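Long-range contact in peroxisomal fatty acid beta-oxidation multifunctional protein MFP2 (Arabidopsis thaliana, PDB 2WTB), which catalyses the hydration of long-chain enoyl-CoA and the oxidation of 3-hydroxyacyl-CoA in peroxisomal fatty acid beta-oxidation during seed germination: residues 96-108 with 201-215. Sequence-based numbering, arbitrary orientation.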
ATOM      1  N   ASP A  96     -31.647 -10.774  12.702  1.00 54.54           N
ATOM      2  CA  ASP A  96     -32.994 -10.963  13.226  1.00 55.81           C
ATOM      3  C   ASP A  96     -34.032 -10.113  12.499  1.00 65.89           C
ATOM      4  O   ASP A  96     -35.004 -10.638  11.960  1.00 73.49           O
ATOM      5  CB  ASP A  96     -33.026 -10.672  14.728  1.00 52.70           C
ATOM      6  CG  ASP A  96     -32.272 -11.711  15.537  1.00 76.17           C
ATOM      7  OD1 ASP A  96     -32.001 -12.804  14.993  1.00 73.91           O
ATOM      8  OD2 ASP A  96     -31.955 -11.438  16.715  1.00 86.41           O
ATOM      9  N   LEU A  97     -33.819  -8.802  12.488  1.00 68.08           N
ATOM     10  CA  LEU A  97     -34.773  -7.882  11.880  1.00 60.87           C
ATOM     11  C   LEU A  97     -34.910  -8.116  10.381  1.00 62.72           C
ATOM     12  O   LEU A  97     -36.017  -8.268   9.865  1.00 62.34           O
ATOM     13  CB  LEU A  97     -34.363  -6.432  12.146  1.00 55.90           C
ATOM     14  CG  LEU A  97     -35.242  -5.342  11.528  1.00 59.39           C
ATOM     15  CD1 LEU A  97     -36.675  -5.458  12.024  1.00 62.58           C
ATOM     16  CD2 LEU A  97     -34.682  -3.964  11.834  1.00 63.74           C
ATOM     17  N   LEU A  98     -33.777  -8.154   9.688  1.00 59.96           N
ATOM     18  CA  LEU A  98     -33.773  -8.212   8.231  1.00 52.90           C
ATOM     19  C   LEU A  98     -33.900  -9.634   7.687  1.00 54.76           C
ATOM     20  O   LEU A  98     -34.885  -9.971   7.033  1.00 55.68           O
ATOM     21  CB  LEU A  98     -32.514  -7.533   7.677  1.00 46.68           C
ATOM     22  CG  LEU A  98     -32.436  -7.283   6.166  1.00 50.86           C
ATOM     23  CD1 LEU A  98     -31.479  -6.138   5.853  1.00 46.42           C
ATOM     24  CD2 LEU A  98     -32.033  -8.542   5.412  1.00 41.62           C
ATOM     25  N   GLU A  99     -32.898 -10.463   7.958  1.00 49.04           N
ATOM     26  CA  GLU A  99     -32.836 -11.791   7.361  1.00 48.35           C
ATOM     27  C   GLU A  99     -33.953 -12.715   7.843  1.00 53.57           C
ATOM     28  O   GLU A  99     -34.452 -13.541   7.080  1.00 50.09           O
ATOM     29  CB  GLU A  99     -31.473 -12.431   7.621  1.00 41.71           C
ATOM     30  CG  GLU A  99     -31.238 -13.721   6.849  1.00 35.45           C
ATOM     31  CD  GLU A  99     -29.927 -14.383   7.227  1.00 59.02           C
ATOM     32  OE1 GLU A  99     -29.678 -14.558   8.441  1.00 53.95           O
ATOM     33  OE2 GLU A  99     -29.148 -14.725   6.312  1.00 52.96           O
ATOM     34  N   ALA A 100     -34.340 -12.572   9.108  1.00 50.10           N
ATOM     35  CA  ALA A 100     -35.360 -13.433   9.700  1.00 49.37           C
ATOM     36  C   ALA A 100     -36.754 -12.811   9.642  1.00 52.25           C
ATOM     37  O   ALA A 100     -37.647 -13.204  10.392  1.00 64.92           O
ATOM     38  CB  ALA A 100     -34.992 -13.782  11.140  1.00 42.13           C
ATOM     39  N   ALA A 101     -36.935 -11.844   8.749  1.00 55.00           N
ATOM     40  CA  ALA A 101     -38.229 -11.189   8.588  1.00 52.04           C
ATOM     41  C   ALA A 101     -39.197 -12.068   7.806  1.00 54.65           C
ATOM     42  O   ALA A 101     -38.781 -12.970   7.079  1.00 55.43           O
ATOM     43  CB  ALA A 101     -38.062  -9.843   7.898  1.00 37.97           C
ATOM     44  N   ARG A 102     -40.490 -11.801   7.962  1.00 58.15           N
ATOM     45  CA  ARG A 102     -41.506 -12.531   7.212  1.00 69.16           C
ATOM     46  C   ARG A 102     -41.807 -11.858   5.875  1.00 63.40           C
ATOM     47  O   ARG A 102     -42.867 -12.061   5.287  1.00 67.04           O
ATOM     48  CB  ARG A 102     -42.778 -12.713   8.041  1.00 87.28           C
ATOM     49  CG  ARG A 102     -42.768 -13.983   8.886  1.00103.42           C
ATOM     50  CD  ARG A 102     -43.976 -14.073   9.808  1.00112.39           C
ATOM     51  NE  ARG A 102     -43.847 -13.196  10.967  1.00117.89           N
ATOM     52  CZ  ARG A 102     -44.658 -13.224  12.018  1.00123.19           C
ATOM     53  NH1 ARG A 102     -45.662 -14.090  12.060  1.00122.26           N
ATOM     54  NH2 ARG A 102     -44.465 -12.388  13.030  1.00128.09           N
ATOM     55  N   LYS A 103     -40.856 -11.055   5.408  1.00 54.77           N
ATOM     56  CA  LYS A 103     -40.906 -10.477   4.073  1.00 52.19           C
ATOM     57  C   LYS A 103     -39.514 -10.530   3.460  1.00 58.71           C
ATOM     58  O   LYS A 103     -38.541 -10.107   4.087  1.00 59.33           O
ATOM     59  CB  LYS A 103     -41.416  -9.037   4.116  1.00 49.28           C
ATOM     60  CG  LYS A 103     -42.898  -8.921   4.424  1.00 50.37           C
ATOM     61  CD  LYS A 103     -43.343  -7.471   4.494  1.00 51.11           C
ATOM     62  CE  LYS A 103     -44.831  -7.379   4.799  1.00 52.17           C
ATOM     63  NZ  LYS A 103     -45.273  -5.973   4.996  1.00 57.78           N
ATOM     64  N   PRO A 104     -39.415 -11.052   2.227  1.00 61.14           N
ATOM     65  CA  PRO A 104     -38.126 -11.309   1.578  1.00 48.48           C
ATOM     66  C   PRO A 104     -37.420 -10.020   1.174  1.00 45.48           C
ATOM     67  O   PRO A 104     -38.072  -9.050   0.795  1.00 48.82           O
ATOM     68  CB  PRO A 104     -38.510 -12.104   0.321  1.00 47.23           C
ATOM     69  CG  PRO A 104     -39.982 -12.395   0.443  1.00 59.30           C
ATOM     70  CD  PRO A 104     -40.544 -11.342   1.330  1.00 62.73           C
ATOM     71  N   SER A 105     -36.094 -10.021   1.266  1.00 39.73           N
ATOM     72  CA  SER A 105     -35.285  -8.900   0.811  1.00 35.63           C
ATOM     73  C   SER A 105     -34.417  -9.361  -0.348  1.00 45.43           C
ATOM     74  O   SER A 105     -33.941 -10.499  -0.362  1.00 49.42           O
ATOM     75  CB  SER A 105     -34.394  -8.377   1.939  1.00 30.82           C
ATOM     76  OG  SER A 105     -35.162  -7.820   2.989  1.00 74.78           O
ATOM     77  N   VAL A 106     -34.220  -8.479  -1.322  1.00 45.97           N
ATOM     78  CA  VAL A 106     -33.321  -8.759  -2.433  1.00 44.48           C
ATOM     79  C   VAL A 106     -32.367  -7.592  -2.619  1.00 46.95           C
ATOM     80  O   VAL A 106     -32.791  -6.440  -2.684  1.00 52.19           O
ATOM     81  CB  VAL A 106     -34.083  -8.995  -3.747  1.00 40.93           C
ATOM     82  CG1 VAL A 106     -33.103  -9.220  -4.889  1.00 38.38           C
ATOM     83  CG2 VAL A 106     -35.023 -10.180  -3.609  1.00 36.15           C
ATOM     84  N   ALA A 107     -31.077  -7.894  -2.695  1.00 42.97           N
ATOM     85  CA  ALA A 107     -30.071  -6.861  -2.898  1.00 48.22           C
ATOM     86  C   ALA A 107     -29.824  -6.630  -4.387  1.00 51.82           C
ATOM     87  O   ALA A 107     -29.656  -7.578  -5.156  1.00 51.65           O
ATOM     88  CB  ALA A 107     -28.776  -7.231  -2.188  1.00 30.90           C
ATOM     89  N   ALA A 108     -29.820  -5.361  -4.784  1.00 47.82           N
ATOM     90  CA  ALA A 108     -29.515  -4.978  -6.157  1.00 43.01           C
ATOM     91  C   ALA A 108     -28.139  -4.329  -6.193  1.00 44.34           C
ATOM     92  O   ALA A 108     -27.980  -3.170  -5.814  1.00 48.66           O
ATOM     93  CB  ALA A 108     -30.571  -4.027  -6.688  1.00 36.45           C
ATOM     94  N   ALA A 201     -37.968 -10.542  -5.960  1.00 41.39           N
ATOM     95  CA  ALA A 201     -38.557 -10.446  -4.629  1.00 39.16           C
ATOM     96  C   ALA A 201     -39.989 -10.974  -4.578  1.00 49.34           C
ATOM     97  O   ALA A 201     -40.370 -11.662  -3.632  1.00 49.14           O
ATOM     98  CB  ALA A 201     -38.500  -9.015  -4.129  1.00 30.13           C
ATOM     99  N   LEU A 202     -40.783 -10.650  -5.595  1.00 52.32           N
ATOM    100  CA  LEU A 202     -42.166 -11.117  -5.645  1.00 50.88           C
ATOM    101  C   LEU A 202     -42.248 -12.576  -6.080  1.00 53.49           C
ATOM    102  O   LEU A 202     -43.245 -13.249  -5.827  1.00 60.70           O
ATOM    103  CB  LEU A 202     -43.024 -10.230  -6.553  1.00 54.26           C
ATOM    104  CG  LEU A 202     -43.343  -8.831  -6.020  1.00 50.08           C
ATOM    105  CD1 LEU A 202     -44.519  -8.228  -6.771  1.00 54.49           C
ATOM    106  CD2 LEU A 202     -43.643  -8.884  -4.533  1.00 51.71           C
ATOM    107  N   ASP A 203     -41.199 -13.059  -6.738  1.00 54.74           N
ATOM    108  CA  ASP A 203     -41.093 -14.476  -7.059  1.00 53.18           C
ATOM    109  C   ASP A 203     -41.017 -15.296  -5.772  1.00 48.61           C
ATOM    110  O   ASP A 203     -41.659 -16.338  -5.645  1.00 47.02           O
ATOM    111  CB  ASP A 203     -39.861 -14.745  -7.926  1.00 64.36           C
ATOM    112  CG  ASP A 203     -40.131 -14.544  -9.406  1.00 67.04           C
ATOM    113  OD1 ASP A 203     -41.314 -14.561  -9.807  1.00 54.46           O
ATOM    114  OD2 ASP A 203     -39.156 -14.381 -10.173  1.00 74.19           O
ATOM    115  N   ILE A 204     -40.229 -14.811  -4.818  1.00 43.22           N
ATOM    116  CA  ILE A 204     -40.074 -15.480  -3.534  1.00 42.38           C
ATOM    117  C   ILE A 204     -41.385 -15.466  -2.755  1.00 48.46           C
ATOM    118  O   ILE A 204     -41.798 -16.482  -2.201  1.00 56.64           O
ATOM    119  CB  ILE A 204     -38.970 -14.823  -2.688  1.00 41.26           C
ATOM    120  CG1 ILE A 204     -37.613 -14.954  -3.385  1.00 42.21           C
ATOM    121  CG2 ILE A 204     -38.924 -15.436  -1.299  1.00 41.28           C
ATOM    122  CD1 ILE A 204     -36.490 -14.218  -2.675  1.00 35.12           C
ATOM    123  N   VAL A 205     -42.035 -14.308  -2.720  1.00 51.41           N
ATOM    124  CA  VAL A 205     -43.328 -14.175  -2.062  1.00 44.86           C
ATOM    125  C   VAL A 205     -44.350 -15.135  -2.667  1.00 53.08           C
ATOM    126  O   VAL A 205     -45.232 -15.637  -1.969  1.00 65.38           O
ATOM    127  CB  VAL A 205     -43.865 -12.735  -2.170  1.00 39.71           C
ATOM    128  CG1 VAL A 205     -45.349 -12.695  -1.853  1.00 42.07           C
ATOM    129  CG2 VAL A 205     -43.089 -11.807  -1.249  1.00 33.83           C
ATOM    130  N   GLY A 206     -44.217 -15.392  -3.965  1.00 48.19           N
ATOM    131  CA  GLY A 206     -45.158 -16.233  -4.681  1.00 42.57           C
ATOM    132  C   GLY A 206     -44.692 -17.665  -4.856  1.00 47.32           C
ATOM    133  O   GLY A 206     -45.364 -18.470  -5.504  1.00 55.37           O
ATOM    134  N   ARG A 207     -43.534 -17.980  -4.285  1.00 40.18           N
ATOM    135  CA  ARG A 207     -43.016 -19.345  -4.287  1.00 48.32           C
ATOM    136  C   ARG A 207     -42.568 -19.814  -5.666  1.00 49.80           C
ATOM    137  O   ARG A 207     -42.460 -21.015  -5.911  1.00 59.47           O
ATOM    138  CB  ARG A 207     -44.057 -20.317  -3.728  1.00 55.06           C
ATOM    139  CG  ARG A 207     -44.477 -20.022  -2.301  1.00 77.88           C
ATOM    140  CD  ARG A 207     -45.787 -20.711  -1.966  1.00 96.34           C
ATOM    141  NE  ARG A 207     -46.863 -20.292  -2.860  1.00106.81           N
ATOM    142  CZ  ARG A 207     -47.613 -19.211  -2.670  1.00111.30           C
ATOM    143  NH1 ARG A 207     -47.406 -18.435  -1.614  1.00107.70           N
ATOM    144  NH2 ARG A 207     -48.572 -18.907  -3.533  1.00112.09           N
ATOM    145  N   ARG A 208     -42.318 -18.873  -6.569  1.00 52.22           N
ATOM    146  CA  ARG A 208     -41.760 -19.218  -7.870  1.00 56.90           C
ATOM    147  C   ARG A 208     -40.260 -19.380  -7.703  1.00 52.99           C
ATOM    148  O   ARG A 208     -39.580 -19.935  -8.563  1.00 56.35           O
ATOM    149  CB  ARG A 208     -42.068 -18.142  -8.912  1.00 62.99           C
ATOM    150  CG  ARG A 208     -43.551 -17.932  -9.173  1.00 58.52           C
ATOM    151  CD  ARG A 208     -43.792 -16.764 -10.123  1.00 55.47           C
ATOM    152  NE  ARG A 208     -44.953 -15.979  -9.715  1.00 48.39           N
ATOM    153  CZ  ARG A 208     -44.881 -14.805  -9.097  1.00 52.60           C
ATOM    154  NH1 ARG A 208     -43.701 -14.266  -8.829  1.00 60.35           N
ATOM    155  NH2 ARG A 208     -45.989 -14.162  -8.752  1.00 68.63           N
ATOM    156  N   LYS A 209     -39.754 -18.886  -6.578  1.00 47.62           N
ATOM    157  CA  LYS A 209     -38.344 -19.019  -6.243  1.00 51.39           C
ATOM    158  C   LYS A 209     -38.152 -19.292  -4.754  1.00 55.67           C
ATOM    159  O   LYS A 209     -38.969 -18.876  -3.928  1.00 47.26           O
ATOM    160  CB  LYS A 209     -37.570 -17.770  -6.671  1.00 47.74           C
ATOM    161  CG  LYS A 209     -37.407 -17.656  -8.174  1.00 55.30           C
ATOM    162  CD  LYS A 209     -36.461 -16.534  -8.552  1.00 67.24           C
ATOM    163  CE  LYS A 209     -36.075 -16.633 -10.015  1.00 70.43           C
ATOM    164  NZ  LYS A 209     -35.474 -17.962 -10.314  1.00 68.03           N
ATOM    165  N   PRO A 210     -37.065 -20.004  -4.413  1.00 47.44           N
ATOM    166  CA  PRO A 210     -36.713 -20.414  -3.051  1.00 42.77           C
ATOM    167  C   PRO A 210     -36.564 -19.235  -2.099  1.00 50.35           C
ATOM    168  O   PRO A 210     -36.115 -18.165  -2.504  1.00 54.11           O
ATOM    169  CB  PRO A 210     -35.351 -21.090  -3.235  1.00 36.38           C
ATOM    170  CG  PRO A 210     -35.331 -21.529  -4.644  1.00 40.49           C
ATOM    171  CD  PRO A 210     -36.084 -20.486  -5.400  1.00 45.88           C
ATOM    172  N   TRP A 211     -36.937 -19.439  -0.840  1.00 55.15           N
ATOM    173  CA  TRP A 211     -36.747 -18.429   0.191  1.00 48.09           C
ATOM    174  C   TRP A 211     -35.621 -18.866   1.120  1.00 43.75           C
ATOM    175  O   TRP A 211     -35.867 -19.462   2.165  1.00 48.13           O
ATOM    176  CB  TRP A 211     -38.034 -18.231   0.987  1.00 36.95           C
ATOM    177  CG  TRP A 211     -38.010 -17.021   1.871  1.00 49.18           C
ATOM    178  CD1 TRP A 211     -36.916 -16.465   2.469  1.00 46.97           C
ATOM    179  CD2 TRP A 211     -39.133 -16.227   2.274  1.00 49.19           C
ATOM    180  NE1 TRP A 211     -37.287 -15.371   3.208  1.00 48.22           N
ATOM    181  CE2 TRP A 211     -38.643 -15.205   3.109  1.00 48.40           C
ATOM    182  CE3 TRP A 211     -40.504 -16.282   2.007  1.00 55.33           C
ATOM    183  CZ2 TRP A 211     -39.475 -14.245   3.679  1.00 52.69           C
ATOM    184  CZ3 TRP A 211     -41.329 -15.326   2.575  1.00 58.04           C
ATOM    185  CH2 TRP A 211     -40.811 -14.321   3.402  1.00 56.72           C
ATOM    186  N   VAL A 212     -34.386 -18.559   0.738  1.00 46.14           N
ATOM    187  CA  VAL A 212     -33.212 -19.058   1.446  1.00 34.77           C
ATOM    188  C   VAL A 212     -32.611 -18.073   2.450  1.00 50.47           C
ATOM    189  O   VAL A 212     -32.415 -16.900   2.139  1.00 47.29           O
ATOM    190  CB  VAL A 212     -32.109 -19.462   0.450  1.00 40.01           C
ATOM    191  CG1 VAL A 212     -30.874 -19.952   1.187  1.00 53.70           C
ATOM    192  CG2 VAL A 212     -32.627 -20.522  -0.507  1.00 44.35           C
ATOM    193  N   SER A 213     -32.317 -18.562   3.652  1.00 50.91           N
ATOM    194  CA  SER A 213     -31.530 -17.810   4.627  1.00 45.06           C
ATOM    195  C   SER A 213     -30.079 -18.275   4.589  1.00 49.39           C
ATOM    196  O   SER A 213     -29.780 -19.429   4.892  1.00 66.76           O
ATOM    197  CB  SER A 213     -32.090 -17.973   6.040  1.00 47.16           C
ATOM    198  OG  SER A 213     -33.201 -17.121   6.256  1.00 58.16           O
ATOM    199  N   SER A 214     -29.184 -17.367   4.220  1.00 43.51           N
ATOM    200  CA  SER A 214     -27.771 -17.686   4.057  1.00 43.43           C
ATOM    201  C   SER A 214     -27.119 -18.177   5.350  1.00 56.89           C
ATOM    202  O   SER A 214     -26.247 -19.045   5.323  1.00 64.12           O
ATOM    203  CB  SER A 214     -27.013 -16.463   3.535  1.00 47.60           C
ATOM    204  OG  SER A 214     -27.743 -15.815   2.507  1.00 50.76           O
ATOM    205  N   VAL A 215     -27.544 -17.617   6.476  1.00 52.27           N
ATOM    206  CA  VAL A 215     -26.876 -17.873   7.747  1.00 52.21           C
ATOM    207  C   VAL A 215     -27.099 -19.299   8.249  1.00 47.02           C
ATOM    208  O   VAL A 215     -26.259 -19.848   8.962  1.00 59.09           O
ATOM    209  CB  VAL A 215     -27.307 -16.862   8.832  1.00 51.74           C
ATOM    210  CG1 VAL A 215     -28.501 -17.392   9.611  1.00 45.62           C
ATOM    211  CG2 VAL A 215     -26.148 -16.575   9.772  1.00 60.60           C
TER
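Glu99 and Ser213 approach to 6.7 Å between their CA atoms, and Val106 and Ala201 to 5.9 Å, the two places where the backbones come closest, in the crotonase fold of the hydratase/isomerase domain. The end of helix 88-99 meets residues 213-215, while Pro104 and the start of strand 105-109 meet the last turns of helix 193-205, which closes in a Schellman motif at Arg207. The contact illustrates how a single proline can serve several partners: Pro104 meets both the helix end and an indole. Its CG lies over a face of the Trp211 six-membered ring in a CH-pi contact, 3.7 Å from the centroid and 16° off the normal. Ile204 CG2 and Val205 CG2 touch the same carbon, while Arg102 O sits at the indole edge. Deeper in, Val106 CG2 rests on Ala201 CB. With chi1 at -171° and the chain extended beyond CG, Glu99 reaches across to the backbone of residues 213-215. OE1, salt-bridged to Arg153, lies 3.3 Å from Val215 CG1. Replacement of Glu99 by alanine would probably leave Arg153 without its carboxylate mate and the backbone near Val215 less firmly held. Glu99 O is hydrogen-bonded to His125 NE2 and Ser214 OG to Met122 O, joining both segments to the end of helix 116-123 and the residues just after it. The one hydrogen bond between the segments is weak, from Val215 N to Glu99 OE2, 3.3 Å long and bent to 147° at the hydrogen.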